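Local coordinates for protein endoglucanase (Thermotoga maritima, PDB 1VHO) that is probably a metal-dependent aminopeptidase of the M42 family, expected to use two divalent metal ions, although it carries the name endoglucanase, at residues T105-E110 with C143-R148; G72-V78 with V147-A153; G80-L85 with E135-S141. One frame throughout, in Å; residues are numbered along the deposited sequence.

Contact 1. Residues T105-E110 with C143-R148; sequences TKNGIE and CERGVR. Unlike the reference sequence in segment 143-148: Gly-146 (reference Asp). With SO4 (sulfate ion), chain E.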
loop_
_atom_site.group_PDB
_atom_site.type_symbol
_atom_site.label_atom_id
_atom_site.label_comp_id
_atom_site.label_asym_id
_atom_site.label_seq_id
_atom_site.Cartn_x
_atom_site.Cartn_y
_atom_site.Cartn_z
ATOM N N THR A 105 -3.023 16.924 16.048
ATOM C CA THR A 105 -2.540 18.124 16.756
ATOM C C THR A 105 -2.106 17.712 18.158
ATOM O O THR A 105 -2.315 16.599 18.660
ATOM C CB THR A 105 -3.646 19.196 16.874
ATOM O OG1 THR A 105 -4.630 18.812 17.886
ATOM C CG2 THR A 105 -4.356 19.380 15.541
ATOM N N LYS A 106 -1.550 18.710 18.877
ATOM C CA LYS A 106 -1.158 18.449 20.268
ATOM C C LYS A 106 -2.352 18.102 21.124
ATOM O O LYS A 106 -2.150 17.510 22.197
ATOM C CB LYS A 106 -0.429 19.685 20.838
ATOM C CG LYS A 106 -1.349 20.865 21.107
ATOM C CD LYS A 106 -0.558 22.170 21.134
ATOM C CE LYS A 106 -0.995 23.189 22.148
ATOM N NZ LYS A 106 -2.454 23.166 22.463
ATOM N N ASN A 107 -3.580 18.476 20.758
ATOM C CA ASN A 107 -4.759 18.220 21.533
ATOM C C ASN A 107 -5.551 16.996 21.103
ATOM O O ASN A 107 -6.557 16.673 21.754
ATOM C CB ASN A 107 -5.737 19.429 21.424
ATOM C CG ASN A 107 -5.053 20.706 21.895
ATOM O OD1 ASN A 107 -4.604 20.769 23.036
ATOM N ND2 ASN A 107 -4.949 21.687 21.016
ATOM N N GLY A 108 -5.150 16.334 20.023
ATOM C CA GLY A 108 -5.923 15.138 19.591
ATOM C C GLY A 108 -6.072 15.283 18.064
ATOM O O GLY A 108 -5.303 15.986 17.415
ATOM N N ILE A 109 -7.099 14.726 17.500
ATOM C CA ILE A 109 -7.323 14.799 16.051
ATOM C C ILE A 109 -8.378 15.838 15.744
ATOM O O ILE A 109 -9.416 15.831 16.416
ATOM C CB ILE A 109 -7.802 13.382 15.611
ATOM C CG1 ILE A 109 -6.643 12.409 15.929
ATOM C CG2 ILE A 109 -8.143 13.358 14.136
ATOM C CD1 ILE A 109 -6.968 10.956 15.535
ATOM N N GLU A 110 -8.117 16.740 14.809
ATOM C CA GLU A 110 -9.117 17.732 14.409
ATOM C C GLU A 110 -9.589 17.319 13.006
ATOM O O GLU A 110 -8.762 16.828 12.198
ATOM C CB GLU A 110 -8.497 19.139 14.301
ATOM C CG GLU A 110 -7.957 19.660 15.633
ATOM C CD GLU A 110 -9.017 20.403 16.420
ATOM O OE1 GLU A 110 -10.187 20.495 15.959
ATOM O OE2 GLU A 110 -8.688 20.898 17.513
ATOM N N CYS A 143 -12.234 24.801 13.554
ATOM C CA CYS A 143 -11.669 23.781 14.428
ATOM C C CYS A 143 -12.009 24.014 15.898
ATOM O O CYS A 143 -12.207 25.127 16.342
ATOM C CB CYS A 143 -10.152 23.636 14.344
ATOM S SG CYS A 143 -9.389 23.871 12.780
ATOM N N GLU A 144 -11.875 22.901 16.629
ATOM C CA GLU A 144 -12.169 22.945 18.063
ATOM C C GLU A 144 -11.147 23.805 18.781
ATOM O O GLU A 144 -11.504 24.699 19.554
ATOM C CB GLU A 144 -12.206 21.520 18.615
ATOM C CG GLU A 144 -13.307 20.686 17.943
ATOM C CD GLU A 144 -14.672 21.320 18.166
ATOM O OE1 GLU A 144 -15.379 21.560 17.160
ATOM O OE2 GLU A 144 -15.010 21.598 19.334
ATOM N N ARG A 145 -9.886 23.476 18.584
ATOM C CA ARG A 145 -8.764 24.167 19.170
ATOM C C ARG A 145 -7.719 24.412 18.078
ATOM O O ARG A 145 -7.972 24.135 16.902
ATOM C CB ARG A 145 -8.113 23.415 20.320
ATOM C CG ARG A 145 -8.939 22.534 21.192
ATOM C CD ARG A 145 -8.795 22.705 22.659
ATOM N NE ARG A 145 -7.481 22.949 23.226
ATOM C CZ ARG A 145 -7.138 22.445 24.422
ATOM N NH1 ARG A 145 -8.019 21.700 25.087
ATOM N NH2 ARG A 145 -5.944 22.672 24.939
ATOM N N GLY A 146 -6.520 24.821 18.468
ATOM C CA GLY A 146 -5.491 25.082 17.488
ATOM C C GLY A 146 -5.149 23.918 16.555
ATOM O O GLY A 146 -5.638 22.798 16.496
ATOM N N VAL A 147 -4.337 24.291 15.600
ATOM C CA VAL A 147 -3.691 23.525 14.559
ATOM C C VAL A 147 -2.363 24.296 14.440
ATOM O O VAL A 147 -2.435 25.524 14.712
ATOM C CB VAL A 147 -4.473 23.398 13.279
ATOM C CG1 VAL A 147 -3.584 23.224 12.054
ATOM C CG2 VAL A 147 -5.440 22.203 13.316
ATOM N N ARG A 148 -1.228 23.657 14.296
ATOM C CA ARG A 148 0.027 24.404 14.222
ATOM C C ARG A 148 0.849 23.979 13.014
ATOM O O ARG A 148 0.707 22.882 12.485
ATOM C CB ARG A 148 0.918 24.117 15.440
ATOM C CG ARG A 148 0.449 24.603 16.791
ATOM C CD ARG A 148 0.662 23.519 17.834
ATOM N NE ARG A 148 2.031 23.048 17.969
ATOM C CZ ARG A 148 2.431 21.785 18.001
ATOM N NH1 ARG A 148 1.581 20.770 17.889
ATOM N NH2 ARG A 148 3.719 21.482 18.158
HETATM S S SO4 E . -4.685 25.188 21.807
HETATM O O1 SO4 E . -5.588 24.038 21.496
HETATM O O2 SO4 E . -3.476 25.119 20.922
HETATM O O3 SO4 E . -5.429 26.462 21.566
HETATM O O4 SO4 E . -4.273 25.103 23.244
HETATM O O HOH W 1 -6.241 20.942 18.224
#
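The carboxylate of Glu-110 clasps the backbone of the 143-148 loop with both oxygens: OE1 accepts from Glu-144 N at 3.0 Å and OE2 from Arg-145 N at 3.0 Å, each met on the syn side and somewhat out of the carboxylate plane. A bend about the CB-CG bond (chi2 -89°) turns the carboxylate toward these two successive amides. One water bridges Glu-110 OE2, Thr-105 OG1, Gly-146 O and Asn-107 ND2, accepting from the last. A glutamine in place of Glu-110 would probably keep one acceptor but leave the other backbone N-H facing an amide nitrogen, weakening this double grip. Farther out, a sulfate, probably from the crystallisation liquor, takes a bond from Arg-145 NE at 2.8 Å to O1, whose position is less certain. Asn-107 CG sits 3.3 Å above one face of the Arg-145 guanidinium, near the rim, the amide tilted 42° from it. Packing finishes with Thr-105 CG2 against Val-147 CG2 at 3.8 Å. In the type I turn 105-108, Thr-105 OG1 accepts from Asn-107 N, an ST turn. This turn joins strands 100-105 and 108-113, the latter at the edge of the six-stranded antiparallel sheet, and the 143-148 loop leads on toward strand 152-155.

Contact 2. Residues G72-V78 with V147-A153; sequences GFVVSKV and VRVGDIA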
loop_
_atom_site.group_PDB
_atom_site.type_symbol
_atom_site.label_atom_id
_atom_site.label_comp_id
_atom_site.label_asym_id
_atom_site.label_seq_id
_atom_site.Cartn_x
_atom_site.Cartn_y
_atom_site.Cartn_z
ATOM N N GLY A 72 -0.308 12.207 2.678
ATOM C CA GLY A 72 -0.502 13.028 3.864
ATOM C C GLY A 72 -0.136 14.486 3.487
ATOM O O GLY A 72 0.401 14.751 2.386
ATOM N N PHE A 73 -0.471 15.363 4.391
ATOM C CA PHE A 73 -0.193 16.799 4.230
ATOM C C PHE A 73 0.371 17.334 5.548
ATOM O O PHE A 73 0.105 16.804 6.629
ATOM C CB PHE A 73 -1.510 17.600 3.982
ATOM C CG PHE A 73 -2.325 17.125 2.828
ATOM C CD1 PHE A 73 -2.141 17.614 1.559
ATOM C CD2 PHE A 73 -3.321 16.165 3.037
ATOM C CE1 PHE A 73 -2.907 17.156 0.480
ATOM C CE2 PHE A 73 -4.058 15.684 1.963
ATOM C CZ PHE A 73 -3.884 16.192 0.688
ATOM N N VAL A 74 1.157 18.403 5.438
ATOM C CA VAL A 74 1.669 19.055 6.637
ATOM C C VAL A 74 1.175 20.499 6.646
ATOM O O VAL A 74 1.056 21.090 5.554
ATOM C CB VAL A 74 3.232 19.009 6.664
ATOM C CG1 VAL A 74 3.827 19.665 5.426
ATOM C CG2 VAL A 74 3.711 19.668 7.948
ATOM N N VAL A 75 0.841 21.042 7.798
ATOM C CA VAL A 75 0.403 22.445 7.851
ATOM C C VAL A 75 1.714 23.260 7.626
ATOM O O VAL A 75 2.656 23.057 8.402
ATOM C CB VAL A 75 -0.206 22.798 9.203
ATOM C CG1 VAL A 75 -0.456 24.290 9.329
ATOM C CG2 VAL A 75 -1.547 22.026 9.360
ATOM N N SER A 76 1.771 24.011 6.554
ATOM C CA SER A 76 3.019 24.752 6.298
ATOM C C SER A 76 2.911 26.207 6.707
ATOM O O SER A 76 3.931 26.863 6.895
ATOM C CB SER A 76 3.315 24.676 4.792
ATOM O OG SER A 76 2.174 25.144 4.103
ATOM N N LYS A 77 1.693 26.709 6.855
ATOM C CA LYS A 77 1.522 28.119 7.183
ATOM C C LYS A 77 0.174 28.370 7.820
ATOM O O LYS A 77 -0.819 27.748 7.411
ATOM C CB LYS A 77 1.614 28.871 5.836
ATOM C CG LYS A 77 1.419 30.360 5.889
ATOM C CD LYS A 77 1.767 31.020 4.547
ATOM C CE LYS A 77 0.840 30.516 3.454
ATOM N NZ LYS A 77 0.703 31.470 2.317
ATOM N N VAL A 78 0.188 29.182 8.872
ATOM C CA VAL A 78 -1.059 29.544 9.541
ATOM C C VAL A 78 -1.216 31.066 9.420
ATOM O O VAL A 78 -0.472 31.768 10.098
ATOM C CB VAL A 78 -1.113 29.092 10.994
ATOM C CG1 VAL A 78 -2.243 29.784 11.760
ATOM C CG2 VAL A 78 -1.297 27.580 11.084
ATOM N N VAL A 147 -4.337 24.291 15.600
ATOM C CA VAL A 147 -3.691 23.525 14.559
ATOM C C VAL A 147 -2.363 24.296 14.440
ATOM O O VAL A 147 -2.435 25.524 14.712
ATOM C CB VAL A 147 -4.473 23.398 13.279
ATOM C CG1 VAL A 147 -3.584 23.224 12.054
ATOM C CG2 VAL A 147 -5.440 22.203 13.316
ATOM N N ARG A 148 -1.228 23.657 14.296
ATOM C CA ARG A 148 0.027 24.404 14.222
ATOM C C ARG A 148 0.849 23.979 13.014
ATOM O O ARG A 148 0.707 22.882 12.485
ATOM C CB ARG A 148 0.918 24.117 15.440
ATOM C CG ARG A 148 0.449 24.603 16.791
ATOM C CD ARG A 148 0.662 23.519 17.834
ATOM N NE ARG A 148 2.031 23.048 17.969
ATOM C CZ ARG A 148 2.431 21.785 18.001
ATOM N NH1 ARG A 148 1.581 20.770 17.889
ATOM N NH2 ARG A 148 3.719 21.482 18.158
ATOM N N VAL A 149 1.806 24.853 12.679
ATOM C CA VAL A 149 2.719 24.545 11.592
ATOM C C VAL A 149 3.374 23.219 11.975
ATOM O O VAL A 149 3.732 23.082 13.141
ATOM C CB VAL A 149 3.743 25.678 11.400
ATOM C CG1 VAL A 149 4.931 25.213 10.573
ATOM C CG2 VAL A 149 3.051 26.847 10.660
ATOM N N GLY A 150 3.467 22.253 11.052
ATOM C CA GLY A 150 4.083 20.977 11.445
ATOM C C GLY A 150 3.051 19.880 11.731
ATOM O O GLY A 150 3.438 18.696 11.728
ATOM N N ASP A 151 1.784 20.243 11.898
ATOM C CA ASP A 151 0.762 19.208 12.176
ATOM C C ASP A 151 0.547 18.417 10.877
ATOM O O ASP A 151 0.603 18.994 9.801
ATOM C CB ASP A 151 -0.531 19.837 12.695
ATOM C CG ASP A 151 -0.387 20.220 14.190
ATOM O OD1 ASP A 151 0.514 19.737 14.886
ATOM O OD2 ASP A 151 -1.180 21.033 14.637
ATOM N N ILE A 152 0.260 17.120 11.026
ATOM C CA ILE A 152 0.119 16.260 9.833
ATOM C C ILE A 152 -1.349 15.855 9.640
ATOM O O ILE A 152 -2.007 15.480 10.585
ATOM C CB ILE A 152 0.961 15.002 10.033
ATOM C CG1 ILE A 152 2.493 15.342 10.084
ATOM C CG2 ILE A 152 0.707 13.951 8.937
ATOM C CD1 ILE A 152 2.997 15.949 8.796
ATOM N N ALA A 153 -1.796 15.888 8.396
ATOM C CA ALA A 153 -3.175 15.508 8.077
ATOM C C ALA A 153 -3.184 14.317 7.127
ATOM O O ALA A 153 -2.238 14.136 6.375
ATOM C CB ALA A 153 -3.840 16.683 7.317
#
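Phe-73 and Ala-153 form an antiparallel hydrogen-bonded pair, Phe-73 N giving to Ala-153 O at 2.9 Å and Ala-153 N returning a bond to Phe-73 O at 2.8 Å. Val-75 N then donates to Asp-151 O, and Val-75 O accepts from Gly-150 N at 2.9 Å. Between these pairs, Val-74 faces Ile-152 without backbone hydrogen bonds, and the Ile-152 CD1 methyl rests on Val-74 CB at 3.7 Å. Strands 73-79 and 152-155 are neighbours in the six-stranded antiparallel sheet; the regular bridges end at Val-74 and Ile-152, and beyond them Val-75 bonds to the type II turn 148-151. Val-75 packs against the turn and the residue before it: its CG2, beside the backbone N, meets Val-147 CG1 at 3.6 Å, while CB lies against Arg-148 O. Farther along, Val-149 CG2 approaches Lys-77 CA at 4.0 Å. Behind this shell, Asp-151 steadies the turn, its OD2 accepting from Arg-148 N at 2.6 Å from above the carboxylate plane; Asp-151 OD1 and Arg-148 NH1 are paired by charge alone. On the other flank of strand 73-79, Leu-85 packs against Phe-73 and Val-75, and beyond strand 152-155, Ile-103 of strand 100-105 touches Asp-151 and Ala-153.

Contact 3. Residues G80-L85 with E135-S141; sequences GQFARL and EIFVDLS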
loop_
_atom_site.group_PDB
_atom_site.type_symbol
_atom_site.label_atom_id
_atom_site.label_comp_id
_atom_site.label_asym_id
_atom_site.label_seq_id
_atom_site.Cartn_x
_atom_site.Cartn_y
_atom_site.Cartn_z
ATOM N N GLY A 80 -3.908 34.260 9.387
ATOM C CA GLY A 80 -5.303 34.703 9.613
ATOM C C GLY A 80 -6.091 33.448 10.006
ATOM O O GLY A 80 -5.613 32.617 10.766
ATOM N N GLN A 81 -7.300 33.292 9.444
ATOM C CA GLN A 81 -8.062 32.095 9.796
ATOM C C GLN A 81 -7.773 30.936 8.863
ATOM O O GLN A 81 -8.432 29.892 8.977
ATOM C CB GLN A 81 -9.565 32.410 9.818
ATOM C CG GLN A 81 -10.154 32.701 8.476
ATOM C CD GLN A 81 -11.582 33.216 8.515
ATOM O OE1 GLN A 81 -11.751 34.424 8.360
ATOM N NE2 GLN A 81 -12.612 32.373 8.610
ATOM N N PHE A 82 -6.803 31.032 7.949
ATOM C CA PHE A 82 -6.567 29.933 7.023
ATOM C C PHE A 82 -5.237 29.221 7.192
ATOM O O PHE A 82 -4.150 29.819 7.236
ATOM C CB PHE A 82 -6.762 30.384 5.570
ATOM C CG PHE A 82 -8.088 31.058 5.315
ATOM C CD1 PHE A 82 -9.274 30.341 5.295
ATOM C CD2 PHE A 82 -8.154 32.441 5.119
ATOM C CE1 PHE A 82 -10.494 30.947 5.100
ATOM C CE2 PHE A 82 -9.369 33.061 4.932
ATOM C CZ PHE A 82 -10.554 32.326 4.906
ATOM N N ALA A 83 -5.285 27.898 7.370
ATOM C CA ALA A 83 -4.042 27.113 7.470
ATOM C C ALA A 83 -3.801 26.490 6.091
ATOM O O ALA A 83 -4.696 25.846 5.495
ATOM C CB ALA A 83 -4.089 26.037 8.515
ATOM N N ARG A 84 -2.576 26.621 5.594
ATOM C CA ARG A 84 -2.237 26.053 4.301
ATOM C C ARG A 84 -1.637 24.642 4.471
ATOM O O ARG A 84 -0.878 24.461 5.410
ATOM C CB ARG A 84 -1.168 26.940 3.596
ATOM C CG ARG A 84 -0.632 26.212 2.365
ATOM C CD ARG A 84 0.496 26.974 1.708
ATOM N NE ARG A 84 -0.009 28.048 0.846
ATOM C CZ ARG A 84 0.785 29.027 0.416
ATOM N NH1 ARG A 84 2.074 29.049 0.772
ATOM N NH2 ARG A 84 0.277 29.979 -0.350
ATOM N N LEU A 85 -2.003 23.700 3.613
ATOM C CA LEU A 85 -1.472 22.345 3.714
ATOM C C LEU A 85 -0.613 22.003 2.488
ATOM O O LEU A 85 -1.050 22.324 1.381
ATOM C CB LEU A 85 -2.605 21.299 3.716
ATOM C CG LEU A 85 -3.637 21.398 4.848
ATOM C CD1 LEU A 85 -4.668 20.265 4.700
ATOM C CD2 LEU A 85 -2.959 21.293 6.197
ATOM N N GLU A 135 -4.203 26.819 -3.816
ATOM C CA GLU A 135 -3.809 26.412 -2.487
ATOM C C GLU A 135 -4.764 25.421 -1.807
ATOM O O GLU A 135 -5.976 25.446 -1.943
ATOM C CB GLU A 135 -3.665 27.595 -1.535
ATOM C CG GLU A 135 -2.803 28.736 -2.024
ATOM C CD GLU A 135 -2.852 29.904 -1.049
ATOM O OE1 GLU A 135 -3.501 30.917 -1.382
ATOM O OE2 GLU A 135 -2.248 29.789 0.046
ATOM N N ILE A 136 -4.130 24.561 -1.025
ATOM C CA ILE A 136 -4.857 23.552 -0.232
ATOM C C ILE A 136 -4.987 24.170 1.165
ATOM O O ILE A 136 -3.963 24.429 1.764
ATOM C CB ILE A 136 -4.008 22.277 -0.064
ATOM C CG1 ILE A 136 -3.565 21.778 -1.446
ATOM C CG2 ILE A 136 -4.782 21.185 0.679
ATOM C CD1 ILE A 136 -4.704 21.640 -2.405
ATOM N N PHE A 137 -6.202 24.408 1.640
ATOM C CA PHE A 137 -6.299 25.024 2.958
ATOM C C PHE A 137 -7.488 24.510 3.757
ATOM O O PHE A 137 -8.379 23.874 3.215
ATOM C CB PHE A 137 -6.493 26.568 2.800
ATOM C CG PHE A 137 -7.807 26.995 2.259
ATOM C CD1 PHE A 137 -8.859 27.351 3.103
ATOM C CD2 PHE A 137 -8.054 27.023 0.888
ATOM C CE1 PHE A 137 -10.083 27.720 2.593
ATOM C CE2 PHE A 137 -9.272 27.397 0.356
ATOM C CZ PHE A 137 -10.311 27.744 1.230
ATOM N N VAL A 138 -7.478 24.836 5.043
ATOM C CA VAL A 138 -8.616 24.535 5.914
ATOM C C VAL A 138 -8.898 25.840 6.666
ATOM O O VAL A 138 -7.933 26.628 6.831
ATOM C CB VAL A 138 -8.456 23.365 6.859
ATOM C CG1 VAL A 138 -8.417 22.066 6.020
ATOM C CG2 VAL A 138 -7.265 23.458 7.796
ATOM N N ASP A 139 -10.155 26.105 6.945
ATOM C CA ASP A 139 -10.591 27.312 7.658
ATOM C C ASP A 139 -10.522 27.011 9.155
ATOM O O ASP A 139 -11.328 26.226 9.674
ATOM C CB ASP A 139 -12.006 27.687 7.199
ATOM C CG ASP A 139 -12.519 29.021 7.741
ATOM O OD1 ASP A 139 -12.128 29.402 8.860
ATOM O OD2 ASP A 139 -13.357 29.618 7.038
ATOM N N LEU A 140 -9.547 27.575 9.833
ATOM C CA LEU A 140 -9.282 27.396 11.258
ATOM C C LEU A 140 -10.380 27.812 12.193
ATOM O O LEU A 140 -10.482 27.285 13.318
ATOM C CB LEU A 140 -8.000 28.133 11.647
ATOM C CG LEU A 140 -6.672 27.382 11.628
ATOM C CD1 LEU A 140 -6.678 26.159 10.728
ATOM C CD2 LEU A 140 -5.557 28.343 11.232
ATOM N N SER A 141 -11.305 28.685 11.758
ATOM C CA SER A 141 -12.394 29.097 12.625
ATOM C C SER A 141 -13.353 27.934 12.839
ATOM O O SER A 141 -14.236 28.036 13.697
ATOM C CB SER A 141 -13.114 30.325 12.043
ATOM O OG SER A 141 -13.810 29.937 10.895
#
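Strand 137-139 is an outermost strand of the six-stranded antiparallel sheet, and here it pairs with strand 82-87; the short axes of 82-85 and 137-139 run 4.7 Å apart at 157°. Ala-83 and Val-138 form the central hydrogen-bonded pair, N to O both ways, and the ladder continues with Leu-85 N to Ile-136 O and Leu-140 N to Gln-81 O. On the face that carries Phe-82, Phe-137 and Asp-139, the two phenylalanine side chains lie side by side and point the same way, yet their rings stand nearly perpendicular, touching through Phe-82 CD1 and Phe-137 CD1 at 3.7 Å. Gln-81 reaches this face as well: with CG between the backbone N and the carbonyl carbon (chi1 68°), CG sits over the centre of the Phe-82 ring and the chain extends onward to Asp-139. There Gln-81 NE2 donates almost straight to Asp-139 OD1 at 3.0 Å, an oxygen that also accepts from Ser-141 N in an Asx turn and from Ser-141 OG. The other Asp-139 oxygen, OD2, accepts from Ala-118 N. On the face of Ala-83 and Val-138, Leu-140 CD1 presses on Ala-83 CB at 3.4 Å, tighter than usual for two carbons; next to the Leu-85 to Ile-136 bond, Leu-85 CB meets Ile-136 CG2 at 3.7 Å. At the far end, Arg-84 and Glu-135 cross at about a right angle in a salt bridge, Arg-84 NH2 to Glu-135 OE2 at 2.6 Å, with a weak second bond from NE. OE2 is approached from well above its carboxylate plane, while Glu-135 OE1 is held by Thr-132 N. Three donors on one oxygen should fix the rotation of the Asp-139 carboxylate, and the Glu-135 charge probably offsets that of Arg-84.

Overall arrangement
All three contacts serve one six-stranded antiparallel sheet, ordered 108-113, 100-105, 152-155, 73-79, 82-87, 137-139. Contact 2 joins two inner strands, contact 3 reaches one outermost strand and contact 1 lies by the other. The centre of contact 2 is about 10 Å from those of the others, which lie about 13 Å apart. Contact 2 shares Val-147 and Arg-148 with contact 1 and meets contact 3 where strands 73-79 and 82-87 run side by side. Along the chain, contacts 1 and 3 are nested within the loop closed by contact 2, and their segments alternate. The sheet is thus assembled from chain segments distant in sequence, on one side of the chain's centre.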